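PDB 5Z3K: glucosidase from Croceicoccus marinus, which probably hydrolyses O-glycosyl bonds as a beta-glucosidase of glycoside hydrolase family 39. Local coordinates for residues A[55-60]-A[106-111]; A[151-156]-A[221-226]. All blocks are in the same frame, centred on the assembly; numbering follows the deposited sequence.

Contact 1: A[55-60]-A[106-111]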
ATOM      1  N   ARG A  55      -5.727   3.214   3.419  1.00 11.45           N
ATOM      2  CA  ARG A  55      -5.630   4.668   3.312  1.00 12.21           C
ATOM      3  C   ARG A  55      -6.967   5.223   2.836  1.00 10.20           C
ATOM      4  O   ARG A  55      -7.572   4.683   1.904  1.00 12.13           O
ATOM      5  CB  ARG A  55      -4.515   5.051   2.333  1.00 10.64           C
ATOM      6  CG  ARG A  55      -4.195   6.539   2.236  1.00 10.98           C
ATOM      7  CD  ARG A  55      -2.865   6.761   1.487  1.00 12.12           C
ATOM      8  NE  ARG A  55      -2.391   8.146   1.613  1.00 12.36           N
ATOM      9  CZ  ARG A  55      -2.582   9.097   0.694  1.00 12.11           C
ATOM     10  NH1 ARG A  55      -3.229   8.824  -0.440  1.00 15.50           N
ATOM     11  NH2 ARG A  55      -2.129  10.329   0.910  1.00 14.05           N
ATOM     12  N   SER A  56      -7.431   6.306   3.471  1.00 11.86           N
ATOM     13  CA  SER A  56      -8.786   6.797   3.250  1.00 13.59           C
ATOM     14  C   SER A  56      -8.875   7.827   2.132  1.00 11.85           C
ATOM     15  O   SER A  56      -9.982   8.274   1.806  1.00 11.09           O
ATOM     16  CB  SER A  56      -9.333   7.415   4.539  1.00 11.57           C
ATOM     17  OG  SER A  56      -8.622   8.614   4.866  1.00 10.34           O
ATOM     18  N   TYR A  57      -7.743   8.210   1.540  1.00 13.06           N
ATOM     19  CA  TYR A  57      -7.709   9.378   0.659  1.00 11.02           C
ATOM     20  C   TYR A  57      -8.661   9.232  -0.528  1.00 13.93           C
ATOM     21  O   TYR A  57      -9.307  10.206  -0.937  1.00 13.12           O
ATOM     22  CB  TYR A  57      -6.270   9.610   0.186  1.00 11.40           C
ATOM     23  CG  TYR A  57      -6.110  10.798  -0.736  1.00 11.03           C
ATOM     24  CD1 TYR A  57      -6.049  12.089  -0.225  1.00 14.31           C
ATOM     25  CD2 TYR A  57      -5.995  10.626  -2.111  1.00 13.51           C
ATOM     26  CE1 TYR A  57      -5.900  13.190  -1.063  1.00 15.46           C
ATOM     27  CE2 TYR A  57      -5.836  11.721  -2.962  1.00 15.40           C
ATOM     28  CZ  TYR A  57      -5.793  12.998  -2.427  1.00 14.67           C
ATOM     29  OH  TYR A  57      -5.654  14.082  -3.266  1.00 16.98           O
ATOM     30  N   ASP A  58      -8.809   8.022  -1.069  1.00 11.51           N
ATOM     31  CA  ASP A  58      -9.667   7.890  -2.242  1.00 11.26           C
ATOM     32  C   ASP A  58     -11.155   7.810  -1.894  1.00 13.45           C
ATOM     33  O   ASP A  58     -11.995   7.925  -2.794  1.00 15.48           O
ATOM     34  CB  ASP A  58      -9.213   6.692  -3.076  1.00 13.11           C
ATOM     35  CG  ASP A  58      -7.818   6.905  -3.643  1.00 19.60           C
ATOM     36  OD1 ASP A  58      -7.597   7.930  -4.324  1.00 16.53           O
ATOM     37  OD2 ASP A  58      -6.922   6.088  -3.363  1.00 21.68           O
ATOM     38  N   TRP A  59     -11.496   7.672  -0.620  1.00 12.71           N
ATOM     39  CA  TRP A  59     -12.879   7.808  -0.192  1.00 13.90           C
ATOM     40  C   TRP A  59     -13.371   9.241  -0.419  1.00 11.47           C
ATOM     41  O   TRP A  59     -12.600  10.167  -0.688  1.00 12.18           O
ATOM     42  CB  TRP A  59     -13.030   7.458   1.288  1.00 10.09           C
ATOM     43  CG  TRP A  59     -12.588   6.076   1.700  1.00 11.81           C
ATOM     44  CD1 TRP A  59     -12.253   5.012   0.875  1.00 13.28           C
ATOM     45  CD2 TRP A  59     -12.437   5.602   3.042  1.00 11.73           C
ATOM     46  NE1 TRP A  59     -11.908   3.921   1.635  1.00  9.92           N
ATOM     47  CE2 TRP A  59     -12.007   4.255   2.966  1.00 11.45           C
ATOM     48  CE3 TRP A  59     -12.627   6.185   4.305  1.00 10.15           C
ATOM     49  CZ2 TRP A  59     -11.769   3.482   4.107  1.00 12.46           C
ATOM     50  CZ3 TRP A  59     -12.376   5.425   5.438  1.00 12.68           C
ATOM     51  CH2 TRP A  59     -11.952   4.077   5.331  1.00  9.48           C
ATOM     52  N   VAL A  60     -14.684   9.413  -0.295  1.00 13.17           N
ATOM     53  CA  VAL A  60     -15.280  10.742  -0.232  1.00 14.98           C
ATOM     54  C   VAL A  60     -15.247  11.183   1.229  1.00 13.35           C
ATOM     55  O   VAL A  60     -16.285  11.220   1.904  1.00 12.28           O
ATOM     56  CB  VAL A  60     -16.706  10.726  -0.824  1.00 11.39           C
ATOM     57  CG1 VAL A  60     -17.361  12.115  -0.737  1.00 15.06           C
ATOM     58  CG2 VAL A  60     -16.661  10.246  -2.278  1.00 13.23           C
ATOM     59  N   LEU A 106      -5.493   4.313   7.810  1.00 11.75           N
ATOM     60  CA  LEU A 106      -4.616   5.470   7.658  1.00 11.86           C
ATOM     61  C   LEU A 106      -5.508   6.580   7.124  1.00 12.60           C
ATOM     62  O   LEU A 106      -5.917   6.554   5.955  1.00  9.89           O
ATOM     63  CB  LEU A 106      -3.462   5.159   6.715  1.00 11.45           C
ATOM     64  CG  LEU A 106      -2.587   6.327   6.268  1.00 11.07           C
ATOM     65  CD1 LEU A 106      -1.820   6.816   7.477  1.00  8.75           C
ATOM     66  CD2 LEU A 106      -1.635   5.881   5.164  1.00 10.74           C
ATOM     67  N   PHE A 107      -5.878   7.512   7.996  1.00  9.44           N
ATOM     68  CA  PHE A 107      -6.856   8.530   7.644  1.00 13.06           C
ATOM     69  C   PHE A 107      -6.116   9.757   7.129  1.00 12.97           C
ATOM     70  O   PHE A 107      -5.414  10.431   7.890  1.00 14.25           O
ATOM     71  CB  PHE A 107      -7.742   8.873   8.838  1.00 11.69           C
ATOM     72  CG  PHE A 107      -8.998   9.593   8.455  1.00 14.28           C
ATOM     73  CD1 PHE A 107      -8.951  10.915   8.024  1.00 13.11           C
ATOM     74  CD2 PHE A 107     -10.220   8.939   8.486  1.00 16.89           C
ATOM     75  CE1 PHE A 107     -10.099  11.574   7.649  1.00 16.44           C
ATOM     76  CE2 PHE A 107     -11.374   9.594   8.115  1.00 18.00           C
ATOM     77  CZ  PHE A 107     -11.314  10.915   7.695  1.00 19.09           C
ATOM     78  N   THR A 108      -6.288  10.059   5.845  1.00 10.26           N
ATOM     79  CA  THR A 108      -5.604  11.189   5.234  1.00 12.05           C
ATOM     80  C   THR A 108      -6.456  12.443   5.412  1.00 11.55           C
ATOM     81  O   THR A 108      -7.600  12.500   4.945  1.00 12.41           O
ATOM     82  CB  THR A 108      -5.310  10.943   3.754  1.00 10.75           C
ATOM     83  OG1 THR A 108      -4.541   9.737   3.607  1.00 11.73           O
ATOM     84  CG2 THR A 108      -4.499  12.103   3.166  1.00 13.25           C
ATOM     85  N   ILE A 109      -5.885  13.434   6.081  1.00 10.87           N
ATOM     86  CA  ILE A 109      -6.479  14.762   6.242  1.00 12.77           C
ATOM     87  C   ILE A 109      -6.077  15.608   5.035  1.00 10.86           C
ATOM     88  O   ILE A 109      -4.916  16.010   4.911  1.00 15.87           O
ATOM     89  CB  ILE A 109      -6.008  15.413   7.552  1.00 10.79           C
ATOM     90  CG1 ILE A 109      -6.380  14.519   8.748  1.00 13.12           C
ATOM     91  CG2 ILE A 109      -6.576  16.838   7.702  1.00 13.54           C
ATOM     92  CD1 ILE A 109      -5.713  14.890  10.047  1.00 12.84           C
ATOM     93  N   ALA A 110      -7.034  15.899   4.153  1.00 13.84           N
ATOM     94  CA  ALA A 110      -6.737  16.648   2.934  1.00 14.81           C
ATOM     95  C   ALA A 110      -7.983  17.363   2.440  1.00 16.88           C
ATOM     96  O   ALA A 110      -9.112  16.950   2.725  1.00 14.94           O
ATOM     97  CB  ALA A 110      -6.200  15.731   1.827  1.00 14.22           C
ATOM     98  N   SER A 111      -7.766  18.432   1.666  1.00 14.04           N
ATOM     99  CA  SER A 111      -8.874  19.154   1.057  1.00 13.07           C
ATOM    100  C   SER A 111      -9.423  18.361  -0.129  1.00 17.39           C
ATOM    101  O   SER A 111      -8.980  17.247  -0.433  1.00 17.11           O
ATOM    102  CB  SER A 111      -8.433  20.553   0.614  1.00 15.55           C
ATOM    103  OG  SER A 111      -7.621  20.475  -0.552  1.00 15.14           O
TER
HETATM  104  O   HOH W   1      -9.593  10.968   3.968  1.00 13.92           O
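Ser56 carries OG between its own backbone N and carbonyl carbon (chi1 68°), which sets the hydroxyl against the backbone of Phe107 and Thr108, while Arg55 sends CG anti to its backbone N (chi1 -174°) and runs extended to NE across Thr108. The Ser56 hydroxyl oxygen accepts the amide N-H of Thr108, N to OG 2.9 Å, and lies over one face of the Phe107 ring, displaced toward its rim. Water 1 sits 2.7 Å from Ser56 OG and donates to the carbonyl O of Thr108. Arg55 ends strand 53-55 and Leu106 to Ile109 lie on strand 104-109, the second and third strands of a closed eight-stranded parallel barrel, the TIM-barrel fold of the family: Arg55 bridges in parallel to Leu106, and Ser56 N bonds to Leu106 O at 2.9 Å. The chain then leaves the sheet in a type I turn; the Ser56 carbonyl O accepts Trp59 N within it, and the Ser56 hydroxyl appears to stand in as acceptor of the Thr108 amide. Thr108 OG1 lies over one face of the Arg55 guanidinium, at too poor an angle to bond; both groups are instead held by Glu153. Tyr57 meets Ala110 CB at its ring edge, CE1 to CB 3.9 Å.

Contact 2: A[151-156]-A[221-226]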
ATOM      1  N   HIS A 151      -3.807   5.607  12.592  1.00 16.49           N
ATOM      2  CA  HIS A 151      -2.826   6.420  11.898  1.00 18.62           C
ATOM      3  C   HIS A 151      -3.521   7.603  11.244  1.00 17.42           C
ATOM      4  O   HIS A 151      -4.544   7.431  10.575  1.00 12.70           O
ATOM      5  CB  HIS A 151      -2.098   5.589  10.843  1.00 18.41           C
ATOM      6  CG  HIS A 151      -1.080   4.653  11.409  1.00 17.71           C
ATOM      7  ND1 HIS A 151      -1.422   3.561  12.179  1.00 22.35           N
ATOM      8  CD2 HIS A 151       0.272   4.647  11.325  1.00 20.02           C
ATOM      9  CE1 HIS A 151      -0.324   2.922  12.543  1.00 22.54           C
ATOM     10  NE2 HIS A 151       0.718   3.558  12.035  1.00 23.76           N
ATOM     11  N   TRP A 152      -2.960   8.796  11.429  1.00 13.45           N
ATOM     12  CA  TRP A 152      -3.519  10.029  10.890  1.00 15.48           C
ATOM     13  C   TRP A 152      -2.456  10.712  10.042  1.00 14.94           C
ATOM     14  O   TRP A 152      -1.388  11.089  10.548  1.00 15.35           O
ATOM     15  CB  TRP A 152      -4.026  10.931  12.021  1.00 13.91           C
ATOM     16  CG  TRP A 152      -5.194  10.315  12.738  1.00 14.53           C
ATOM     17  CD1 TRP A 152      -5.148   9.402  13.753  1.00 17.37           C
ATOM     18  CD2 TRP A 152      -6.581  10.530  12.459  1.00 11.80           C
ATOM     19  NE1 TRP A 152      -6.425   9.056  14.141  1.00 12.61           N
ATOM     20  CE2 TRP A 152      -7.320   9.735  13.359  1.00 16.83           C
ATOM     21  CE3 TRP A 152      -7.272  11.329  11.543  1.00 14.61           C
ATOM     22  CZ2 TRP A 152      -8.715   9.716  13.372  1.00 14.54           C
ATOM     23  CZ3 TRP A 152      -8.663  11.307  11.559  1.00 14.41           C
ATOM     24  CH2 TRP A 152      -9.365  10.502  12.467  1.00 16.58           C
ATOM     25  N   GLU A 153      -2.741  10.847   8.752  1.00 15.25           N
ATOM     26  CA  GLU A 153      -1.809  11.422   7.797  1.00 14.81           C
ATOM     27  C   GLU A 153      -2.271  12.816   7.414  1.00 14.71           C
ATOM     28  O   GLU A 153      -3.437  13.015   7.050  1.00 14.94           O
ATOM     29  CB  GLU A 153      -1.695  10.556   6.536  1.00 14.89           C
ATOM     30  CG  GLU A 153      -0.690  11.089   5.488  1.00 16.69           C
ATOM     31  CD  GLU A 153      -0.639  10.224   4.237  1.00 14.88           C
ATOM     32  OE1 GLU A 153       0.451  10.084   3.631  1.00 15.37           O
ATOM     33  OE2 GLU A 153      -1.699   9.673   3.866  1.00 17.69           O
ATOM     34  N   PHE A 154      -1.355  13.770   7.454  1.00 12.33           N
ATOM     35  CA  PHE A 154      -1.621  15.100   6.922  1.00 12.82           C
ATOM     36  C   PHE A 154      -0.858  15.293   5.622  1.00 13.30           C
ATOM     37  O   PHE A 154       0.376  15.282   5.613  1.00 14.56           O
ATOM     38  CB  PHE A 154      -1.242  16.213   7.899  1.00 12.68           C
ATOM     39  CG  PHE A 154      -1.551  17.585   7.352  1.00 14.04           C
ATOM     40  CD1 PHE A 154      -2.817  18.129   7.494  1.00 13.06           C
ATOM     41  CD2 PHE A 154      -0.594  18.298   6.642  1.00 16.06           C
ATOM     42  CE1 PHE A 154      -3.126  19.383   6.956  1.00 15.43           C
ATOM     43  CE2 PHE A 154      -0.886  19.550   6.106  1.00 13.92           C
ATOM     44  CZ  PHE A 154      -2.161  20.083   6.255  1.00 13.38           C
ATOM     45  N   GLY A 155      -1.591  15.516   4.537  1.00 13.83           N
ATOM     46  CA  GLY A 155      -0.969  15.863   3.275  1.00 13.53           C
ATOM     47  C   GLY A 155      -1.194  14.864   2.155  1.00 14.43           C
ATOM     48  O   GLY A 155      -1.415  13.673   2.396  1.00 14.54           O
ATOM     49  N   ASP A 156      -1.122  15.346   0.918  1.00 14.40           N
ATOM     50  CA  ASP A 156      -1.076  14.464  -0.243  1.00 15.08           C
ATOM     51  C   ASP A 156      -0.355  15.210  -1.357  1.00 14.78           C
ATOM     52  O   ASP A 156      -0.921  16.135  -1.940  1.00 16.18           O
ATOM     53  CB  ASP A 156      -2.480  14.032  -0.673  1.00 14.82           C
ATOM     54  CG  ASP A 156      -2.446  12.990  -1.778  1.00 15.97           C
ATOM     55  OD1 ASP A 156      -2.371  13.391  -2.956  1.00 15.55           O
ATOM     56  OD2 ASP A 156      -2.479  11.773  -1.476  1.00 14.00           O
ATOM     57  N   LEU A 221       6.242  13.507  14.702  1.00 23.36           N
ATOM     58  CA  LEU A 221       6.297  12.921  13.357  1.00 20.81           C
ATOM     59  C   LEU A 221       6.512  11.424  13.561  1.00 18.64           C
ATOM     60  O   LEU A 221       7.651  10.948  13.605  1.00 21.16           O
ATOM     61  CB  LEU A 221       7.395  13.542  12.500  1.00 19.90           C
ATOM     62  CG  LEU A 221       7.521  13.069  11.047  1.00 20.16           C
ATOM     63  CD1 LEU A 221       6.488  13.746  10.135  1.00 16.13           C
ATOM     64  CD2 LEU A 221       8.947  13.280  10.518  1.00 17.69           C
ATOM     65  N   ASP A 222       5.410  10.695  13.722  1.00 16.53           N
ATOM     66  CA  ASP A 222       5.504   9.254  13.941  1.00 18.92           C
ATOM     67  C   ASP A 222       5.875   8.513  12.661  1.00 20.43           C
ATOM     68  O   ASP A 222       6.506   7.448  12.718  1.00 16.01           O
ATOM     69  CB  ASP A 222       4.185   8.745  14.523  1.00 19.79           C
ATOM     70  CG  ASP A 222       3.873   9.369  15.876  1.00 21.10           C
ATOM     71  OD1 ASP A 222       4.728   9.288  16.774  1.00 24.42           O
ATOM     72  OD2 ASP A 222       2.787   9.954  16.048  1.00 18.31           O
ATOM     73  N   PHE A 223       5.519   9.060  11.501  1.00 18.47           N
ATOM     74  CA  PHE A 223       5.898   8.446  10.241  1.00 17.37           C
ATOM     75  C   PHE A 223       6.099   9.528   9.195  1.00 16.45           C
ATOM     76  O   PHE A 223       5.447  10.571   9.226  1.00 15.92           O
ATOM     77  CB  PHE A 223       4.860   7.413   9.755  1.00 15.02           C
ATOM     78  CG  PHE A 223       3.479   7.978   9.537  1.00 13.35           C
ATOM     79  CD1 PHE A 223       3.125   8.553   8.319  1.00 15.76           C
ATOM     80  CD2 PHE A 223       2.528   7.904  10.534  1.00 17.10           C
ATOM     81  CE1 PHE A 223       1.832   9.058   8.110  1.00 17.34           C
ATOM     82  CE2 PHE A 223       1.237   8.409  10.336  1.00 15.35           C
ATOM     83  CZ  PHE A 223       0.894   8.989   9.121  1.00 14.12           C
ATOM     84  N   LEU A 224       7.030   9.280   8.287  1.00 16.53           N
ATOM     85  CA  LEU A 224       7.229  10.119   7.115  1.00 15.70           C
ATOM     86  C   LEU A 224       6.633   9.375   5.928  1.00 14.37           C
ATOM     87  O   LEU A 224       7.063   8.263   5.615  1.00 18.11           O
ATOM     88  CB  LEU A 224       8.719  10.412   6.907  1.00 18.60           C
ATOM     89  CG  LEU A 224       9.218  11.510   5.953  1.00 17.12           C
ATOM     90  CD1 LEU A 224       9.050  11.104   4.480  1.00 19.65           C
ATOM     91  CD2 LEU A 224       8.582  12.869   6.242  1.00 19.74           C
ATOM     92  N   SER A 225       5.633   9.967   5.289  1.00 15.44           N
ATOM     93  CA  SER A 225       4.935   9.280   4.211  1.00 14.78           C
ATOM     94  C   SER A 225       5.364   9.837   2.852  1.00 13.98           C
ATOM     95  O   SER A 225       5.691  11.022   2.716  1.00 15.30           O
ATOM     96  CB  SER A 225       3.420   9.387   4.405  1.00 13.19           C
ATOM     97  OG  SER A 225       2.985  10.728   4.278  1.00 16.48           O
ATOM     98  N   TRP A 226       5.409   8.950   1.857  1.00 12.48           N
ATOM     99  CA  TRP A 226       5.944   9.262   0.535  1.00 13.46           C
ATOM    100  C   TRP A 226       5.362   8.275  -0.467  1.00 17.17           C
ATOM    101  O   TRP A 226       4.716   7.294  -0.091  1.00 13.82           O
ATOM    102  CB  TRP A 226       7.483   9.204   0.529  1.00 13.73           C
ATOM    103  CG  TRP A 226       8.022   7.920   1.087  1.00 13.70           C
ATOM    104  CD1 TRP A 226       8.115   7.581   2.403  1.00 18.40           C
ATOM    105  CD2 TRP A 226       8.532   6.798   0.348  1.00 12.64           C
ATOM    106  NE1 TRP A 226       8.644   6.319   2.533  1.00 14.51           N
ATOM    107  CE2 TRP A 226       8.902   5.813   1.287  1.00 14.08           C
ATOM    108  CE3 TRP A 226       8.693   6.524  -1.012  1.00 12.13           C
ATOM    109  CZ2 TRP A 226       9.455   4.580   0.908  1.00 12.48           C
ATOM    110  CZ3 TRP A 226       9.232   5.293  -1.386  1.00 13.20           C
ATOM    111  CH2 TRP A 226       9.602   4.340  -0.426  1.00 14.11           C
TER
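Glu153 OE1 receives the hydroxyl of Ser225 across the inside of the barrel, OG to OE1 2.7 Å, through the lone pair that faces away from the other carboxylate oxygen. The same oxygen is bonded to Ser263, and OE2 takes a salt bridge from Arg55 and a hydrogen bond from Thr108, so this buried carboxylate is held at both oxygens. Glu153 has CG anti to its backbone N (chi1 -179°) and the chain extended beyond it, which brings OE1 to Ser225. Strands 151-154 and 223-226, whose axes approach to 8.7 Å, are the fourth and sixth of the barrel, with strand 191-197 between them; no backbone hydrogen bond joins them here, and side chains bridge the gap, the Phe223 ring also touching backbone atoms of strand 151-154. Phe223, two residues before Ser225, packs beside the polar pair. Its ring meets Glu153 CB edge-on, CZ to CB 4.0 Å, and CZ also approaches Trp152 O at 3.4 Å. The adjoining CE2 comes to the edge of the His151 ring, near its plane, the two ring planes inclined at 37°. With an alanine at Glu153, the Arg55 guanidinium would probably keep Asp156 but lose its bridge at NE, and the Ser225 hydroxyl would lose this acceptor. The hydroxyls and the arginine together fix the carboxylate's rotation and satisfy both its oxygens in the buried interior.

Both contacts are buried in the same eight-stranded barrel, yet they join its strands in different ways. Contact 1 links adjacent elements where strand 53-55 gives way to its loop, and backbone amides and carbonyls take part in its bonding together with a serine and a water. Contact 2 spans two strands that are not neighbours, so it relies on side chains: one polar bond beside an aromatic ring. Strands 104-109 and 151-154 lie side by side in the sheet, with Ile109 N probably bonded to Glu153 O at 2.7 Å. Glu153 belongs to contact 2 but pairs with Arg55 of contact 1, so the polar networks of the two contacts meet inside the barrel.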